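Local coordinates for protein 1d10 (Caenorhabditis elegans, PDB 1T9F) that is of unknown function but carries three MIR repeats in an SDF2-like beta-trefoil, a fold often used for binding, at residues D67-C71 with N122-W126; S141-G147 with E159-S165. One frame throughout, in Å; residues are numbered along the deposited sequence.

Contact 1. Residues D67-C71 with N122-W126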
ATOM      1  N   ASP A  67      -8.836 -16.917  -3.881  1.00 32.62           N
ATOM      2  CA  ASP A  67     -10.002 -16.172  -4.345  1.00 33.72           C
ATOM      3  C   ASP A  67      -9.564 -14.941  -5.124  1.00 34.44           C
ATOM      4  O   ASP A  67      -8.655 -14.227  -4.712  1.00 32.61           O
ATOM      5  CB  ASP A  67     -10.878 -15.728  -3.168  1.00 31.68           C
ATOM      6  CG  ASP A  67     -11.706 -16.859  -2.598  1.00 38.31           C
ATOM      7  OD1 ASP A  67     -11.683 -17.961  -3.187  1.00 28.40           O
ATOM      8  OD2 ASP A  67     -12.384 -16.643  -1.570  1.00 30.96           O
ATOM      9  N   ALA A  68     -10.211 -14.702  -6.257  1.00 32.83           N
ATOM     10  CA  ALA A  68      -9.893 -13.545  -7.069  1.00 33.11           C
ATOM     11  C   ALA A  68     -10.415 -12.320  -6.344  1.00 27.79           C
ATOM     12  O   ALA A  68     -11.400 -12.395  -5.612  1.00 25.57           O
ATOM     13  CB  ALA A  68     -10.555 -13.664  -8.435  1.00 34.78           C
ATOM     14  N   ILE A  69      -9.739 -11.194  -6.523  1.00 33.57           N
ATOM     15  CA  ILE A  69     -10.184  -9.959  -5.898  1.00 29.69           C
ATOM     16  C   ILE A  69     -10.863  -9.155  -6.993  1.00 34.02           C
ATOM     17  O   ILE A  69     -10.285  -8.932  -8.059  1.00 27.55           O
ATOM     18  CB  ILE A  69      -9.011  -9.156  -5.323  1.00 30.67           C
ATOM     19  CG1 ILE A  69      -8.347  -9.961  -4.200  1.00 34.91           C
ATOM     20  CG2 ILE A  69      -9.508  -7.807  -4.797  1.00 23.27           C
ATOM     21  CD1 ILE A  69      -7.076  -9.353  -3.702  1.00 38.11           C
ATOM     22  N   LYS A  70     -12.095  -8.735  -6.733  1.00 28.62           N
ATOM     23  CA  LYS A  70     -12.843  -7.969  -7.713  1.00 32.16           C
ATOM     24  C   LYS A  70     -12.525  -6.491  -7.556  1.00 29.68           C
ATOM     25  O   LYS A  70     -12.276  -6.029  -6.443  1.00 23.85           O
ATOM     26  CB  LYS A  70     -14.348  -8.208  -7.525  1.00 37.12           C
ATOM     27  CG  LYS A  70     -14.796  -9.669  -7.705  1.00 37.96           C
ATOM     28  CD  LYS A  70     -14.348 -10.546  -6.537  1.00 45.80           C
ATOM     29  CE  LYS A  70     -14.763 -12.001  -6.724  1.00 55.66           C
ATOM     30  NZ  LYS A  70     -14.365 -12.852  -5.563  1.00 46.12           N
ATOM     31  N   CYS A  71     -12.526  -5.750  -8.664  1.00 26.67           N
ATOM     32  CA  CYS A  71     -12.251  -4.316  -8.610  1.00 23.14           C
ATOM     33  C   CYS A  71     -13.383  -3.647  -7.851  1.00 22.14           C
ATOM     34  O   CYS A  71     -14.545  -4.021  -8.000  1.00 26.09           O
ATOM     35  CB  CYS A  71     -12.113  -3.726 -10.027  1.00 20.81           C
ATOM     36  SG  CYS A  71     -10.831  -4.593 -10.990  1.00 32.21           S
ATOM     37  N   ASN A 122      -9.885  -1.505 -13.553  1.00 35.88           N
ATOM     38  CA  ASN A 122     -10.952  -1.529 -14.546  1.00 46.03           C
ATOM     39  C   ASN A 122     -11.479  -2.932 -14.771  1.00 46.65           C
ATOM     40  O   ASN A 122     -10.752  -3.912 -14.615  1.00 40.67           O
ATOM     41  CB  ASN A 122     -10.473  -0.923 -15.862  1.00 48.52           C
ATOM     42  CG  ASN A 122     -10.303   0.571 -15.770  1.00 45.87           C
ATOM     43  OD1 ASN A 122     -11.212   1.280 -15.334  1.00 40.76           O
ATOM     44  ND2 ASN A 122      -9.140   1.067 -16.178  1.00 48.83           N
ATOM     45  N   GLY A 123     -12.749  -3.018 -15.151  1.00 51.93           N
ATOM     46  CA  GLY A 123     -13.367  -4.315 -15.340  1.00 57.24           C
ATOM     47  C   GLY A 123     -13.754  -4.734 -13.938  1.00 57.57           C
ATOM     48  O   GLY A 123     -14.026  -3.875 -13.098  1.00 51.15           O
ATOM     49  N   ASP A 124     -13.790  -6.029 -13.656  1.00 57.49           N
ATOM     50  CA  ASP A 124     -14.134  -6.428 -12.303  1.00 67.33           C
ATOM     51  C   ASP A 124     -13.438  -7.700 -11.864  1.00 58.62           C
ATOM     52  O   ASP A 124     -14.067  -8.721 -11.603  1.00 70.78           O
ATOM     53  CB  ASP A 124     -15.648  -6.572 -12.138  1.00 77.12           C
ATOM     54  CG  ASP A 124     -16.083  -6.403 -10.690  1.00 84.59           C
ATOM     55  OD1 ASP A 124     -15.594  -7.175  -9.841  1.00 85.03           O
ATOM     56  OD2 ASP A 124     -16.896  -5.495 -10.399  1.00 89.37           O
ATOM     57  N   GLU A 125     -12.116  -7.613 -11.793  1.00 54.21           N
ATOM     58  CA  GLU A 125     -11.267  -8.707 -11.367  1.00 52.06           C
ATOM     59  C   GLU A 125      -9.826  -8.239 -11.515  1.00 45.56           C
ATOM     60  O   GLU A 125      -9.282  -8.180 -12.620  1.00 34.20           O
ATOM     61  CB  GLU A 125     -11.525  -9.966 -12.201  1.00 54.27           C
ATOM     62  CG  GLU A 125     -11.597 -11.218 -11.340  1.00 55.72           C
ATOM     63  CD  GLU A 125     -12.233 -12.398 -12.045  1.00 58.85           C
ATOM     64  OE1 GLU A 125     -12.488 -13.411 -11.362  1.00 59.37           O
ATOM     65  OE2 GLU A 125     -12.478 -12.320 -13.270  1.00 59.38           O
ATOM     66  N   TRP A 126      -9.240  -7.873 -10.380  1.00 33.59           N
ATOM     67  CA  TRP A 126      -7.874  -7.387 -10.300  1.00 28.16           C
ATOM     68  C   TRP A 126      -6.922  -8.296 -11.058  1.00 30.22           C
ATOM     69  O   TRP A 126      -6.663  -9.418 -10.633  1.00 32.16           O
ATOM     70  CB  TRP A 126      -7.466  -7.309  -8.829  1.00 35.04           C
ATOM     71  CG  TRP A 126      -6.219  -6.538  -8.552  1.00 32.61           C
ATOM     72  CD1 TRP A 126      -5.417  -5.906  -9.460  1.00 36.35           C
ATOM     73  CD2 TRP A 126      -5.634  -6.308  -7.268  1.00 29.98           C
ATOM     74  NE1 TRP A 126      -4.364  -5.296  -8.815  1.00 36.35           N
ATOM     75  CE2 TRP A 126      -4.473  -5.526  -7.468  1.00 29.32           C
ATOM     76  CE3 TRP A 126      -5.979  -6.688  -5.964  1.00 26.81           C
ATOM     77  CZ2 TRP A 126      -3.655  -5.118  -6.410  1.00 25.27           C
ATOM     78  CZ3 TRP A 126      -5.162  -6.282  -4.913  1.00 18.38           C
ATOM     79  CH2 TRP A 126      -4.013  -5.504  -5.145  1.00 25.18           C
TER
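I69 and W126 join two irregular loop segments through one backbone hydrogen bond, W126 N to I69 O at 2.8 Å. The same oxygen also receives a CA-H...O contact from E125 CA, and the closest pair of CA atoms is K70 and E125, 4.0 Å apart. Inward of this bond the I69 and W126 side chains run side by side. W126 CG stands anti to its backbone N (chi1 -166°), which brings the benzo edge of the indole to isoleucine: I69 CD1 lies 3.7 Å from W126 CE3, at the ring's edge. A branched aliphatic and a large aromatic suit this buried place, where both also touch I55 and I75. On the outer side A68 CB, with little bulk, comes up beside the E125 carboxylate, 3.5 Å from OE1, while K70 folds back to give its NZ to A68 O at 3.0 Å. C71 SG passes 3.4 Å from E125 N, a buried amide without a hydrogen-bond partner. G123, at positive phi (82°), provides the turn that wraps the chain around this sulfur. C71 is disulfide-bonded to C121, so the arrangement is a disulfide-braced pairing of loops beside the beta-trefoil barrel.

Contact 2. Residues S141-G147 with E159-S165; sequences SYLSLSG and EVVGTDS
An antiparallel beta hairpin of the beta-trefoil, within the third MIR repeat, is formed by strands 142-146 and 158-163; the N-to-C directions of 142-146 and 159-163 are 133° apart, a strong twist from exactly antiparallel. Y142 and T163 form one hydrogen-bonded pair, S144 and V161 the next; V161 N reaches S144 O at 2.7 Å in an almost straight bond. Between them L143 faces G162, where any CB would jam against S141 CB, so glycine fits. V160 lies obliquely across two leucines on the core face: its CG1 meets L143 CD1 at 3.4 Å, tighter than usual, and its CG2 meets L145 CD2 at 3.8 Å. Branched and long aliphatic chains thus interlock, with V40 and A42 of strand 38-43 nearby.

The other face is more polar. T163 OG1 sits between its backbone N and carbonyl carbon (chi1 58°), a position from which it donates to S165 O at 2.7 Å and lies 3.0 Å from S144 OG, whose hydroxyl also bonds S170. T163 CG2 rests on S144 CB. A valine in its place would probably leave S165 O without this donor and the following turn freer to move. At the far end E159, extended from its strand, bonds S96 through OE1 and L95 through OE2; OE1 is modelled doubtfully close to S146 OG. G147, at positive phi, starts the turn away from the strand; a CB here would press on S146 O, so glycine is called for. A water accepts from G147 N and donates to E159 O at 2.8 Å.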
ATOM      1  N   SER A 141      -8.476   9.103   0.607  1.00 28.60           N
ATOM      2  CA  SER A 141      -7.186   9.500   0.053  1.00 23.42           C
ATOM      3  C   SER A 141      -6.569   8.379  -0.760  1.00 28.84           C
ATOM      4  O   SER A 141      -6.697   7.201  -0.415  1.00 23.36           O
ATOM      5  CB  SER A 141      -6.224   9.900   1.171  1.00 32.10           C
ATOM      6  OG  SER A 141      -6.815  10.868   2.020  1.00 31.58           O
ATOM      7  N   TYR A 142      -5.898   8.756  -1.843  1.00 23.65           N
ATOM      8  CA  TYR A 142      -5.248   7.800  -2.716  1.00 17.93           C
ATOM      9  C   TYR A 142      -3.824   7.542  -2.232  1.00 23.69           C
ATOM     10  O   TYR A 142      -3.127   8.464  -1.797  1.00 21.29           O
ATOM     11  CB  TYR A 142      -5.206   8.347  -4.137  1.00 21.44           C
ATOM     12  CG  TYR A 142      -6.564   8.480  -4.786  1.00 30.77           C
ATOM     13  CD1 TYR A 142      -7.174   7.389  -5.399  1.00 21.42           C
ATOM     14  CD2 TYR A 142      -7.243   9.703  -4.789  1.00 32.94           C
ATOM     15  CE1 TYR A 142      -8.424   7.506  -6.003  1.00 23.20           C
ATOM     16  CE2 TYR A 142      -8.499   9.831  -5.391  1.00 31.54           C
ATOM     17  CZ  TYR A 142      -9.082   8.727  -5.995  1.00 28.73           C
ATOM     18  OH  TYR A 142     -10.327   8.836  -6.587  1.00 35.08           O
ATOM     19  N   LEU A 143      -3.399   6.287  -2.289  1.00 19.19           N
ATOM     20  CA  LEU A 143      -2.040   5.942  -1.881  1.00 18.10           C
ATOM     21  C   LEU A 143      -1.175   6.538  -2.987  1.00 13.12           C
ATOM     22  O   LEU A 143      -1.357   6.197  -4.154  1.00 15.98           O
ATOM     23  CB  LEU A 143      -1.874   4.417  -1.844  1.00 10.84           C
ATOM     24  CG  LEU A 143      -0.486   3.886  -1.478  1.00 11.79           C
ATOM     25  CD1 LEU A 143      -0.186   4.208  -0.025  1.00 13.94           C
ATOM     26  CD2 LEU A 143      -0.449   2.382  -1.713  1.00 13.26           C
ATOM     27  N   SER A 144      -0.252   7.429  -2.635  1.00 17.70           N
ATOM     28  CA  SER A 144       0.577   8.064  -3.660  1.00 19.54           C
ATOM     29  C   SER A 144       1.968   8.441  -3.190  1.00 18.67           C
ATOM     30  O   SER A 144       2.197   8.658  -2.001  1.00 20.90           O
ATOM     31  CB  SER A 144      -0.093   9.352  -4.161  1.00 20.70           C
ATOM     32  OG  SER A 144      -1.459   9.163  -4.483  1.00 24.20           O
ATOM     33  N   LEU A 145       2.898   8.509  -4.136  1.00 21.67           N
ATOM     34  CA  LEU A 145       4.246   8.948  -3.816  1.00 19.45           C
ATOM     35  C   LEU A 145       4.113  10.471  -3.870  1.00 24.69           C
ATOM     36  O   LEU A 145       3.589  11.021  -4.846  1.00 29.08           O
ATOM     37  CB  LEU A 145       5.248   8.468  -4.872  1.00 20.89           C
ATOM     38  CG  LEU A 145       5.475   6.955  -4.958  1.00 22.75           C
ATOM     39  CD1 LEU A 145       6.636   6.663  -5.903  1.00 18.25           C
ATOM     40  CD2 LEU A 145       5.776   6.409  -3.570  1.00 24.82           C
ATOM     41  N   SER A 146       4.545  11.144  -2.812  1.00 23.87           N
ATOM     42  CA  SER A 146       4.462  12.600  -2.741  1.00 28.68           C
ATOM     43  C   SER A 146       5.449  13.248  -3.696  1.00 32.54           C
ATOM     44  O   SER A 146       5.275  14.397  -4.094  1.00 33.83           O
ATOM     45  CB  SER A 146       4.772  13.078  -1.325  1.00 22.88           C
ATOM     46  OG  SER A 146       6.142  12.879  -1.038  1.00 23.79           O
ATOM     47  N   GLY A 147       6.490  12.504  -4.056  1.00 34.31           N
ATOM     48  CA  GLY A 147       7.504  13.030  -4.950  1.00 34.98           C
ATOM     49  C   GLY A 147       8.712  13.460  -4.140  1.00 36.96           C
ATOM     50  O   GLY A 147       9.746  13.843  -4.683  1.00 37.58           O
ATOM     51  N   GLU A 159       8.810   9.241  -0.175  1.00 17.81           N
ATOM     52  CA  GLU A 159       7.727   9.445   0.780  1.00 24.64           C
ATOM     53  C   GLU A 159       6.418   8.947   0.174  1.00 19.11           C
ATOM     54  O   GLU A 159       6.099   9.252  -0.977  1.00 21.73           O
ATOM     55  CB  GLU A 159       7.583  10.933   1.143  1.00 28.23           C
ATOM     56  CG  GLU A 159       6.380  11.230   2.040  1.00 28.48           C
ATOM     57  CD  GLU A 159       6.108  12.724   2.215  1.00 37.76           C
ATOM     58  OE1 GLU A 159       6.288  13.482   1.239  1.00 25.51           O
ATOM     59  OE2 GLU A 159       5.699  13.132   3.324  1.00 29.77           O
ATOM     60  N   VAL A 160       5.685   8.163   0.957  1.00 22.11           N
ATOM     61  CA  VAL A 160       4.395   7.620   0.557  1.00 16.88           C
ATOM     62  C   VAL A 160       3.343   8.359   1.391  1.00 16.94           C
ATOM     63  O   VAL A 160       3.468   8.461   2.621  1.00 21.65           O
ATOM     64  CB  VAL A 160       4.310   6.108   0.857  1.00 20.80           C
ATOM     65  CG1 VAL A 160       2.895   5.605   0.589  1.00 19.35           C
ATOM     66  CG2 VAL A 160       5.313   5.338   0.001  1.00 14.44           C
ATOM     67  N   VAL A 161       2.314   8.878   0.736  1.00 19.97           N
ATOM     68  CA  VAL A 161       1.284   9.622   1.450  1.00 24.10           C
ATOM     69  C   VAL A 161      -0.107   9.416   0.866  1.00 26.36           C
ATOM     70  O   VAL A 161      -0.291   8.688  -0.110  1.00 21.67           O
ATOM     71  CB  VAL A 161       1.560  11.140   1.425  1.00 23.18           C
ATOM     72  CG1 VAL A 161       2.959  11.439   1.947  1.00 25.66           C
ATOM     73  CG2 VAL A 161       1.388  11.669   0.011  1.00 23.75           C
ATOM     74  N   GLY A 162      -1.078  10.090   1.477  1.00 26.58           N
ATOM     75  CA  GLY A 162      -2.453  10.005   1.027  1.00 26.55           C
ATOM     76  C   GLY A 162      -2.834  11.338   0.413  1.00 24.92           C
ATOM     77  O   GLY A 162      -2.812  12.365   1.087  1.00 29.10           O
ATOM     78  N   THR A 163      -3.165  11.328  -0.870  1.00 24.48           N
ATOM     79  CA  THR A 163      -3.536  12.555  -1.550  1.00 30.93           C
ATOM     80  C   THR A 163      -5.042  12.633  -1.763  1.00 31.83           C
ATOM     81  O   THR A 163      -5.688  11.624  -2.046  1.00 32.83           O
ATOM     82  CB  THR A 163      -2.827  12.656  -2.910  1.00 30.72           C
ATOM     83  OG1 THR A 163      -3.164  11.518  -3.711  1.00 27.58           O
ATOM     84  CG2 THR A 163      -1.315  12.698  -2.713  1.00 25.39           C
ATOM     85  N   ASP A 164      -5.605  13.830  -1.614  1.00 33.67           N
ATOM     86  CA  ASP A 164      -7.036  14.010  -1.819  1.00 30.68           C
ATOM     87  C   ASP A 164      -7.387  13.693  -3.266  1.00 25.46           C
ATOM     88  O   ASP A 164      -8.446  13.149  -3.547  1.00 37.77           O
ATOM     89  CB  ASP A 164      -7.469  15.443  -1.487  1.00 37.83           C
ATOM     90  CG  ASP A 164      -7.403  15.745  -0.000  1.00 50.23           C
ATOM     91  OD1 ASP A 164      -7.914  14.930   0.802  1.00 54.80           O
ATOM     92  OD2 ASP A 164      -6.846  16.802   0.368  1.00 57.30           O
ATOM     93  N   SER A 165      -6.488  14.010  -4.185  1.00 29.97           N
ATOM     94  CA  SER A 165      -6.753  13.743  -5.591  1.00 27.24           C
ATOM     95  C   SER A 165      -5.722  12.808  -6.214  1.00 32.01           C
ATOM     96  O   SER A 165      -4.651  12.581  -5.654  1.00 31.39           O
ATOM     97  CB  SER A 165      -6.798  15.060  -6.376  1.00 37.93           C
ATOM     98  OG  SER A 165      -7.813  15.914  -5.874  1.00 48.99           O
TER
HETATM   99  O   HOH W   1       7.784  10.380  -2.902  1.00 28.86           O

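In the fold
Contact 1 closes before contact 2 opens along the chain, and the two occupy separate parts of the beta-trefoil. Their centres lie about 23 Å apart and their nearest atoms about 9 Å. The 67-71 and 122-126 loops lead into strands 74-79 and 131-136 of the six-stranded barrel, and the centre of contact 1 lies about 17 Å from the centre of the chain. The hairpin of contact 2 belongs to the other antiparallel sheet, with its centre about 10 Å from that point. Strand 131-136 connects them: it follows the loop of contact 1, and its L134 and R135 meet the hairpin. One contact thus ties loops beside the barrel; the other belongs to the hairpin triplet that caps it.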